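Local coordinates for protein fructosyl amine: oxygen oxidoreductase (PDB 3DJE) that oxidatively deglycates fructosyl amino acids as an FAD-dependent fructosamine oxidase (amadoriase) of the sarcosine oxidase-like MSOX/MTOX flavoenzyme family, at residues L9-A14 and S20-L25; A26-T31 and E382-Q387; R343-D348 and P371-L376. All blocks are in the same frame, centred on the assembly; numbering follows the deposited sequence.

Contact 1 (L9-A14 and S20-L25); sequences LLIVGA and STALHL. With FAD (flavin-adenine dinucleotide), chain C.
Ile11 sends its CD1 over the flank of helix 16-27, where it meets the backbone of Ala22 before any side chain: Ile11 CD1 lies 3.6 Å from Ala22 N and 3.8 Å from Ala22 CB. The setting is the beta-alpha-beta unit of a Rossmann-type dinucleotide-binding fold, strand 9-12, helix 16-27 and strand 33-37, with Gly13 the first glycine of a GxGxxG sequence. Strand and helix segments run nearly antiparallel, at 159°, their axes 9.8 Å apart at closest, as expected when a helix packs back over the strand it follows. Ile11 turns CG1 beside its backbone N (chi1 -60°) and continues almost fully extended, which carries CD1 in among Thr21, Ala22 and Leu25; on the helix, Thr21 offers its methyl CG2, 4.1 Å from Ile11 CD1, while its hydroxyl is taken up by the carbonyl of Trp17. Leu25 closes the other end of the patch. Its CD1 is shared between Ile11 and Leu9, and its CD2 comes to 3.7 Å from Leu9 CD1, the two leucine side chains crossing at a slant. All five touching residues are buried, and no hydrogen bond links the segments. Phe214 of strand 212-215 touches both Ile11 and Thr21, continuing the apolar layer between sheet and helix. Beyond the strand the chain turns to the cofactor. Asp37, which hydrogen-bonds FAD, also accepts a hydrogen bond from the amide N of Ala14 through OD2. Gly13, at phi +109°, lays its CA 3.6 Å from the adenine nitrogen N3A of FAD, while Val12 CG1 sits 3.7 Å from adenine C2A.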
# COMPACT_ATOMS: atom_id res chain seq x y z
N LEU A 9 17.20 1.00 19.14
CA LEU A 9 16.20 0.34 18.30
C LEU A 9 16.48 0.69 16.85
O LEU A 9 16.78 1.85 16.54
CB LEU A 9 14.78 0.78 18.68
CG LEU A 9 14.39 0.65 20.15
CD1 LEU A 9 12.96 1.14 20.32
CD2 LEU A 9 14.49 -0.80 20.58
N LEU A 10 16.39 -0.30 15.98
CA LEU A 10 16.72 -0.12 14.57
C LEU A 10 15.53 -0.49 13.72
O LEU A 10 14.94 -1.55 13.93
CB LEU A 10 17.89 -1.02 14.21
CG LEU A 10 18.47 -0.84 12.80
CD1 LEU A 10 19.06 0.56 12.62
CD2 LEU A 10 19.56 -1.89 12.58
N ILE A 11 15.15 0.39 12.79
CA ILE A 11 14.07 0.07 11.86
C ILE A 11 14.65 -0.02 10.46
O ILE A 11 15.30 0.92 9.99
CB ILE A 11 12.96 1.14 11.87
CG1 ILE A 11 12.35 1.25 13.26
CG2 ILE A 11 11.89 0.82 10.80
CD1 ILE A 11 11.46 2.45 13.42
N VAL A 12 14.45 -1.17 9.81
CA VAL A 12 14.88 -1.36 8.42
C VAL A 12 13.72 -1.01 7.49
O VAL A 12 12.73 -1.75 7.41
CB VAL A 12 15.39 -2.81 8.16
CG1 VAL A 12 15.78 -3.01 6.64
CG2 VAL A 12 16.57 -3.14 9.06
N GLY A 13 13.85 0.14 6.84
CA GLY A 13 12.84 0.67 5.94
C GLY A 13 12.13 1.89 6.51
O GLY A 13 11.52 1.82 7.58
N ALA A 14 12.18 3.01 5.79
CA ALA A 14 11.47 4.24 6.16
C ALA A 14 10.23 4.48 5.28
O ALA A 14 9.91 5.62 4.94
CB ALA A 14 12.43 5.44 6.08
N SER A 20 5.56 4.76 10.36
CA SER A 20 4.53 4.66 11.41
C SER A 20 5.15 4.15 12.72
O SER A 20 4.88 4.69 13.83
CB SER A 20 3.41 3.72 10.99
OG SER A 20 2.30 3.90 11.86
N THR A 21 5.98 3.12 12.60
CA THR A 21 6.65 2.54 13.74
C THR A 21 7.58 3.56 14.42
O THR A 21 7.57 3.70 15.65
CB THR A 21 7.40 1.26 13.36
OG1 THR A 21 6.47 0.32 12.80
CG2 THR A 21 8.01 0.61 14.59
N ALA A 22 8.36 4.29 13.62
CA ALA A 22 9.25 5.33 14.15
C ALA A 22 8.48 6.38 14.94
O ALA A 22 8.86 6.75 16.06
CB ALA A 22 10.04 5.97 13.02
N LEU A 23 7.37 6.83 14.36
CA LEU A 23 6.51 7.84 14.99
C LEU A 23 5.97 7.34 16.31
O LEU A 23 6.04 8.06 17.33
CB LEU A 23 5.37 8.21 14.04
CG LEU A 23 4.37 9.22 14.63
CD1 LEU A 23 5.06 10.56 14.93
CD2 LEU A 23 3.18 9.38 13.68
N HIS A 24 5.44 6.11 16.31
CA HIS A 24 4.84 5.58 17.53
C HIS A 24 5.86 5.24 18.60
O HIS A 24 5.58 5.44 19.79
CB HIS A 24 3.86 4.46 17.22
CG HIS A 24 2.60 4.97 16.60
ND1 HIS A 24 1.65 5.65 17.33
CD2 HIS A 24 2.16 4.96 15.32
CE1 HIS A 24 0.66 6.01 16.53
NE2 HIS A 24 0.95 5.61 15.31
N LEU A 25 7.05 4.81 18.21
CA LEU A 25 8.11 4.62 19.20
C LEU A 25 8.41 5.95 19.88
O LEU A 25 8.51 6.02 21.11
CB LEU A 25 9.39 4.07 18.57
CG LEU A 25 9.38 2.58 18.24
CD1 LEU A 25 10.56 2.23 17.32
CD2 LEU A 25 9.40 1.66 19.47
PA FAD C . 6.79 0.58 1.65
O1A FAD C . 6.04 1.79 2.01
O2A FAD C . 6.94 0.24 0.20
O5B FAD C . 8.19 0.74 2.36
C5B FAD C . 9.27 -0.17 2.17
C4B FAD C . 10.56 0.60 2.47
O4B FAD C . 11.57 -0.42 2.49
C3B FAD C . 10.87 1.53 1.27
O3B FAD C . 10.94 2.90 1.68
C2B FAD C . 12.23 1.00 0.80
O2B FAD C . 13.13 2.07 0.38
C1B FAD C . 12.73 0.22 2.05
N9A FAD C . 13.87 -0.65 1.63
C8A FAD C . 14.00 -1.38 0.51
N7A FAD C . 15.22 -1.97 0.51
C5A FAD C . 15.85 -1.60 1.63
C6A FAD C . 17.11 -1.87 2.17
N6A FAD C . 17.98 -2.66 1.49
N1A FAD C . 17.44 -1.33 3.36
C2A FAD C . 16.59 -0.55 4.03
N3A FAD C . 15.37 -0.26 3.54
C4A FAD C . 14.99 -0.78 2.35
N1 FAD C . -3.14 0.94 0.29
C2 FAD C . -4.26 1.60 0.81
O2 FAD C . -4.53 1.55 2.01
N3 FAD C . -5.08 2.32 -0.06
C4 FAD C . -4.83 2.38 -1.43
O4 FAD C . -5.58 3.03 -2.17
C4X FAD C . -3.71 1.70 -1.94
N5 FAD C . -3.43 1.74 -3.30
C5X FAD C . -2.23 1.21 -3.77
C6 FAD C . -1.88 1.44 -5.10
C7 FAD C . -0.66 0.97 -5.59
C7M FAD C . -0.34 1.23 -7.06
C8 FAD C . 0.21 0.29 -4.74
C8M FAD C . 1.60 -0.16 -5.27
C9 FAD C . -0.14 0.08 -3.40
C9A FAD C . -1.36 0.55 -2.91
N10 FAD C . -1.75 0.34 -1.57
C10 FAD C . -2.88 0.99 -1.07
C1' FAD C . -0.97 -0.54 -0.69
C2' FAD C . 0.00 0.29 0.15
O2' FAD C . 0.61 1.30 -0.67
C3' FAD C . 1.07 -0.64 0.74
O3' FAD C . 0.42 -1.79 1.31
C4' FAD C . 1.88 0.05 1.84
O4' FAD C . 2.29 1.36 1.47
C5' FAD C . 3.12 -0.80 2.14
O5' FAD C . 3.86 -0.21 3.22
P FAD C . 5.25 -0.85 3.68
O1P FAD C . 5.05 -2.30 3.97
O2P FAD C . 5.78 0.05 4.73
O3P FAD C . 6.21 -0.73 2.40

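Contact 2 (A26-T31 and E382-Q387); sequences ARRGYT and EGKVPQ
Arg28 and Tyr30 converge on the carboxylate of Glu382, each taking a different oxygen. They flank Gly29, the positive-phi residue of the Schellman motif that ends helix 16-27, while Glu382 is the last residue of helix 373-382, itself closed by a Schellman motif at Gly383; the contact therefore joins the C-terminal ends of two helices. The tight part is the buried tyrosine. Its OH donates to Glu382 OE2 over a short 2.5 Å, approaching on the anti side of the carboxylate, 19° out of its plane, and OE2 in turn lies at the ring edge. Ring and carboxylate planes are turned 47° apart. The other oxygen serves a looser, partly exposed salt-bridge network. Arg28 NH2 reaches Glu382 OE1 at 2.8 Å, but the bond is bent, with a 135° angle at the hydrogen, and comes from above the carboxylate plane. Lys384 NZ, also 2.8 Å from Glu382 OE1, arrives from the opposite face at the end of a largely extended, solvent-exposed chain. The two cations thus stand 4.4 Å apart, Arg28 NH2 to Lys384 NZ, an approach probably tempered by the carboxylate between them and by Asp379, which forms a second salt bridge with Arg28. A bend at chi3 of Arg28 sets the guanidinium between Glu382 OE1 and a water. That water, at the guanidinium edge and in its plane, accepts from Arg28 NE at 2.9 Å and donates to Glu382 OE2 at 2.6 Å.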
# COMPACT_ATOMS: atom_id res chain seq x y z
N ALA A 26 8.56 7.01 19.07
CA ALA A 26 8.87 8.34 19.57
C ALA A 26 7.75 8.83 20.49
O ALA A 26 8.02 9.35 21.58
CB ALA A 26 9.08 9.33 18.43
N ARG A 27 6.51 8.63 20.08
CA ARG A 27 5.37 9.05 20.93
C ARG A 27 5.32 8.31 22.25
O ARG A 27 4.84 8.85 23.26
CB ARG A 27 4.03 8.90 20.20
CG ARG A 27 3.88 9.90 19.08
CD ARG A 27 2.52 9.69 18.42
NE ARG A 27 2.21 10.76 17.49
CZ ARG A 27 1.07 10.83 16.79
NH1 ARG A 27 0.15 9.88 16.92
NH2 ARG A 27 0.86 11.85 15.96
N ARG A 28 5.81 7.08 22.25
CA ARG A 28 5.75 6.23 23.43
C ARG A 28 7.00 6.37 24.31
O ARG A 28 7.14 5.66 25.30
CB ARG A 28 5.42 4.79 23.05
CG ARG A 28 3.96 4.70 22.56
CD ARG A 28 3.64 3.45 21.76
NE ARG A 28 3.68 2.23 22.55
CZ ARG A 28 3.01 1.13 22.25
NH1 ARG A 28 2.22 1.09 21.19
NH2 ARG A 28 3.12 0.06 23.02
N GLY A 29 7.85 7.33 23.96
CA GLY A 29 8.94 7.75 24.83
C GLY A 29 10.32 7.25 24.48
O GLY A 29 11.29 7.61 25.16
N TYR A 30 10.43 6.41 23.45
CA TYR A 30 11.75 5.88 23.07
C TYR A 30 12.62 6.97 22.47
O TYR A 30 12.15 7.77 21.66
CB TYR A 30 11.61 4.69 22.14
CG TYR A 30 10.98 3.49 22.80
CD1 TYR A 30 11.78 2.55 23.47
CD2 TYR A 30 9.61 3.28 22.79
CE1 TYR A 30 11.23 1.43 24.08
CE2 TYR A 30 9.03 2.15 23.40
CZ TYR A 30 9.85 1.23 24.05
OH TYR A 30 9.30 0.13 24.67
N THR A 31 13.90 6.99 22.86
CA THR A 31 14.76 8.13 22.51
C THR A 31 16.03 7.76 21.74
O THR A 31 16.86 8.63 21.48
CB THR A 31 15.23 8.86 23.78
OG1 THR A 31 15.96 7.94 24.59
CG2 THR A 31 14.06 9.39 24.56
N GLU A 382 6.75 -5.09 22.43
CA GLU A 382 6.54 -5.03 23.88
C GLU A 382 5.74 -6.21 24.45
O GLU A 382 5.62 -6.33 25.67
CB GLU A 382 5.88 -3.71 24.26
CG GLU A 382 6.74 -2.49 23.97
CD GLU A 382 6.09 -1.18 24.42
OE1 GLU A 382 4.89 -1.20 24.73
OE2 GLU A 382 6.78 -0.14 24.43
N GLY A 383 5.20 -7.05 23.58
CA GLY A 383 4.38 -8.20 23.99
C GLY A 383 2.97 -7.85 24.45
O GLY A 383 2.41 -8.52 25.32
N LYS A 384 2.38 -6.82 23.84
CA LYS A 384 1.07 -6.28 24.27
C LYS A 384 -0.07 -6.47 23.25
O LYS A 384 -1.16 -5.88 23.40
CB LYS A 384 1.21 -4.79 24.62
CG LYS A 384 2.07 -4.51 25.83
CD LYS A 384 2.31 -3.03 25.98
CE LYS A 384 3.07 -2.71 27.25
NZ LYS A 384 3.51 -1.28 27.21
N VAL A 385 0.16 -7.27 22.21
CA VAL A 385 -0.89 -7.51 21.21
C VAL A 385 -1.96 -8.40 21.83
O VAL A 385 -1.63 -9.42 22.41
CB VAL A 385 -0.32 -8.18 19.92
CG1 VAL A 385 -1.41 -8.37 18.89
CG2 VAL A 385 0.81 -7.35 19.33
N PRO A 386 -3.25 -8.00 21.74
CA PRO A 386 -4.32 -8.86 22.25
C PRO A 386 -4.38 -10.19 21.50
O PRO A 386 -4.16 -10.23 20.28
CB PRO A 386 -5.59 -8.05 21.95
CG PRO A 386 -5.14 -6.65 21.79
CD PRO A 386 -3.77 -6.74 21.19
N GLN A 387 -4.68 -11.27 22.23
CA GLN A 387 -4.69 -12.61 21.65
C GLN A 387 -5.52 -12.70 20.37
O GLN A 387 -5.08 -13.28 19.38
CB GLN A 387 -5.17 -13.65 22.69
CG GLN A 387 -5.31 -15.08 22.14
CD GLN A 387 -3.99 -15.67 21.65
OE1 GLN A 387 -3.34 -16.44 22.36
NE2 GLN A 387 -3.58 -15.30 20.43
O HOH W 1 5.18 1.86 25.05

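Contact 3 (R343-D348 and P371-L376); sequences REFLID and PSIGNL
Ile347 puts its CD1 into the angle between Ile373 and Leu376, residues one helical turn apart, and has more surface buried here than any other residue of the contact. Ile347 CD1 lies 3.8 Å from Ile373 CD1 and equally 3.8 Å from Leu376 CD2, so a single methyl touches both helix side chains. Placing CG1 beside the backbone N (chi1 -65°) points that end at the helix; the other branch, CG2, rests 3.9 Å from the carbonyl oxygen Leu376 O. In both pairs the side chains are angled across one another, and no hydrogen bond crosses between the segments. Strand 346-347 is the edge strand of the six-stranded mixed sheet of the FAD-binding fold, antiparallel to its neighbour 356-360, and the contact lays the start of helix 373-382 against it. On the helix, Leu376 swings CG away from its own backbone N (chi1 -175°), bringing CD2 to Ile347, while Ile393 of helix 387-393 touches both Ile347 and Leu376. Ile373 also reaches back to Phe345, whose CD2 is 4.3 Å from Ile373 CD1. Trp17, an FAD-binding residue, packs on Ile347 and Ile373 and stacks edge-to-face with Phe345. Two residues before that phenylalanine, Arg343 lines the pocket of the bound 1-S-(carboxymethyl)-1-thio-beta-D-fructopyranose and touches the ligand itself.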
# COMPACT_ATOMS: atom_id res chain seq x y z
N ARG A 343 -3.79 -12.52 2.59
CA ARG A 343 -3.78 -11.05 2.64
C ARG A 343 -4.06 -10.45 4.02
O ARG A 343 -4.51 -9.31 4.15
CB ARG A 343 -4.66 -10.45 1.54
CG ARG A 343 -4.08 -10.69 0.16
CD ARG A 343 -4.94 -10.03 -0.90
NE ARG A 343 -4.87 -8.57 -0.80
CZ ARG A 343 -5.66 -7.74 -1.47
NH1 ARG A 343 -6.59 -8.23 -2.29
NH2 ARG A 343 -5.51 -6.44 -1.32
N GLU A 344 -3.75 -11.23 5.05
CA GLU A 344 -3.68 -10.69 6.41
C GLU A 344 -2.26 -10.27 6.75
O GLU A 344 -1.29 -10.82 6.21
CB GLU A 344 -4.18 -11.71 7.44
CG GLU A 344 -5.59 -12.24 7.22
CD GLU A 344 -6.71 -11.18 7.26
OE1 GLU A 344 -6.49 -10.01 7.66
OE2 GLU A 344 -7.85 -11.53 6.88
N PHE A 345 -2.12 -9.31 7.66
CA PHE A 345 -0.81 -8.72 7.93
C PHE A 345 0.11 -9.68 8.68
O PHE A 345 -0.36 -10.66 9.29
CB PHE A 345 -0.96 -7.41 8.72
CG PHE A 345 -1.90 -6.42 8.09
CD1 PHE A 345 -1.98 -6.30 6.70
CD2 PHE A 345 -2.66 -5.58 8.89
CE1 PHE A 345 -2.85 -5.37 6.09
CE2 PHE A 345 -3.53 -4.64 8.31
CZ PHE A 345 -3.62 -4.53 6.90
N LEU A 346 1.42 -9.40 8.62
CA LEU A 346 2.41 -10.20 9.32
C LEU A 346 3.17 -9.26 10.27
O LEU A 346 4.12 -8.57 9.87
CB LEU A 346 3.37 -10.89 8.33
CG LEU A 346 4.50 -11.73 8.92
CD1 LEU A 346 4.04 -12.65 10.07
CD2 LEU A 346 5.14 -12.51 7.78
N ILE A 347 2.69 -9.22 11.51
CA ILE A 347 3.22 -8.33 12.54
C ILE A 347 3.39 -9.18 13.79
O ILE A 347 2.40 -9.62 14.38
CB ILE A 347 2.26 -7.12 12.80
CG1 ILE A 347 2.17 -6.24 11.55
CG2 ILE A 347 2.69 -6.34 14.05
CD1 ILE A 347 0.95 -5.30 11.52
N ASP A 348 4.64 -9.46 14.14
CA ASP A 348 4.94 -10.37 15.23
C ASP A 348 6.41 -10.29 15.56
O ASP A 348 7.21 -9.78 14.77
CB ASP A 348 4.60 -11.80 14.80
CG ASP A 348 4.37 -12.78 15.99
OD1 ASP A 348 4.48 -12.41 17.18
OD2 ASP A 348 4.07 -13.96 15.70
N PRO A 371 -1.56 6.05 10.07
CA PRO A 371 -1.67 6.72 11.39
C PRO A 371 -1.54 5.81 12.62
O PRO A 371 -1.26 6.32 13.71
CB PRO A 371 -3.09 7.29 11.36
CG PRO A 371 -3.42 7.42 9.89
CD PRO A 371 -2.79 6.20 9.28
N SER A 372 -1.74 4.50 12.44
CA SER A 372 -2.02 3.60 13.56
C SER A 372 -1.19 2.32 13.63
O SER A 372 -1.00 1.76 14.72
CB SER A 372 -3.50 3.18 13.51
OG SER A 372 -3.82 2.64 12.23
N ILE A 373 -0.72 1.84 12.48
CA ILE A 373 -0.11 0.51 12.44
C ILE A 373 1.16 0.44 13.31
O ILE A 373 1.47 -0.60 13.87
CB ILE A 373 0.13 0.02 10.97
CG1 ILE A 373 0.18 -1.51 10.88
CG2 ILE A 373 1.40 0.68 10.38
CD1 ILE A 373 -1.15 -2.21 11.16
N GLY A 374 1.89 1.56 13.40
CA GLY A 374 3.07 1.63 14.28
C GLY A 374 2.76 1.22 15.72
O GLY A 374 3.60 0.61 16.38
N ASN A 375 1.57 1.55 16.20
CA ASN A 375 1.20 1.18 17.57
C ASN A 375 1.15 -0.33 17.74
O ASN A 375 1.56 -0.87 18.77
CB ASN A 375 -0.15 1.80 17.96
CG ASN A 375 0.01 3.09 18.76
OD1 ASN A 375 1.04 3.31 19.42
ND2 ASN A 375 -1.00 3.94 18.69
N LEU A 376 0.63 -1.00 16.71
CA LEU A 376 0.52 -2.45 16.73
C LEU A 376 1.90 -3.12 16.61
O LEU A 376 2.18 -4.13 17.25
CB LEU A 376 -0.42 -2.93 15.62
CG LEU A 376 -0.73 -4.43 15.59
CD1 LEU A 376 -1.42 -4.90 16.91
CD2 LEU A 376 -1.59 -4.75 14.36

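How the contacts relate
From the N terminus, contact 1 closes a short turn between strand 9-12 and helix 16-27 and is complete before the others open. Contact 2 starts at the end of that same helix and closes a loop of some 350 residues, joining it to the exit of helix 373-382; contact 3, a local closure from edge strand 346-347 to the start of that second helix, falls wholly within this span. The helices also meet directly, Ser20 OG lying 2.8 Å from Gly374 N, and Arg28 NH1, just past the first helix, lies 3.1 Å from Asn375 OD1 on the second. Leu9 CD1 packs on Tyr30 CD1, joining contacts 1 and 2 at the strand's start.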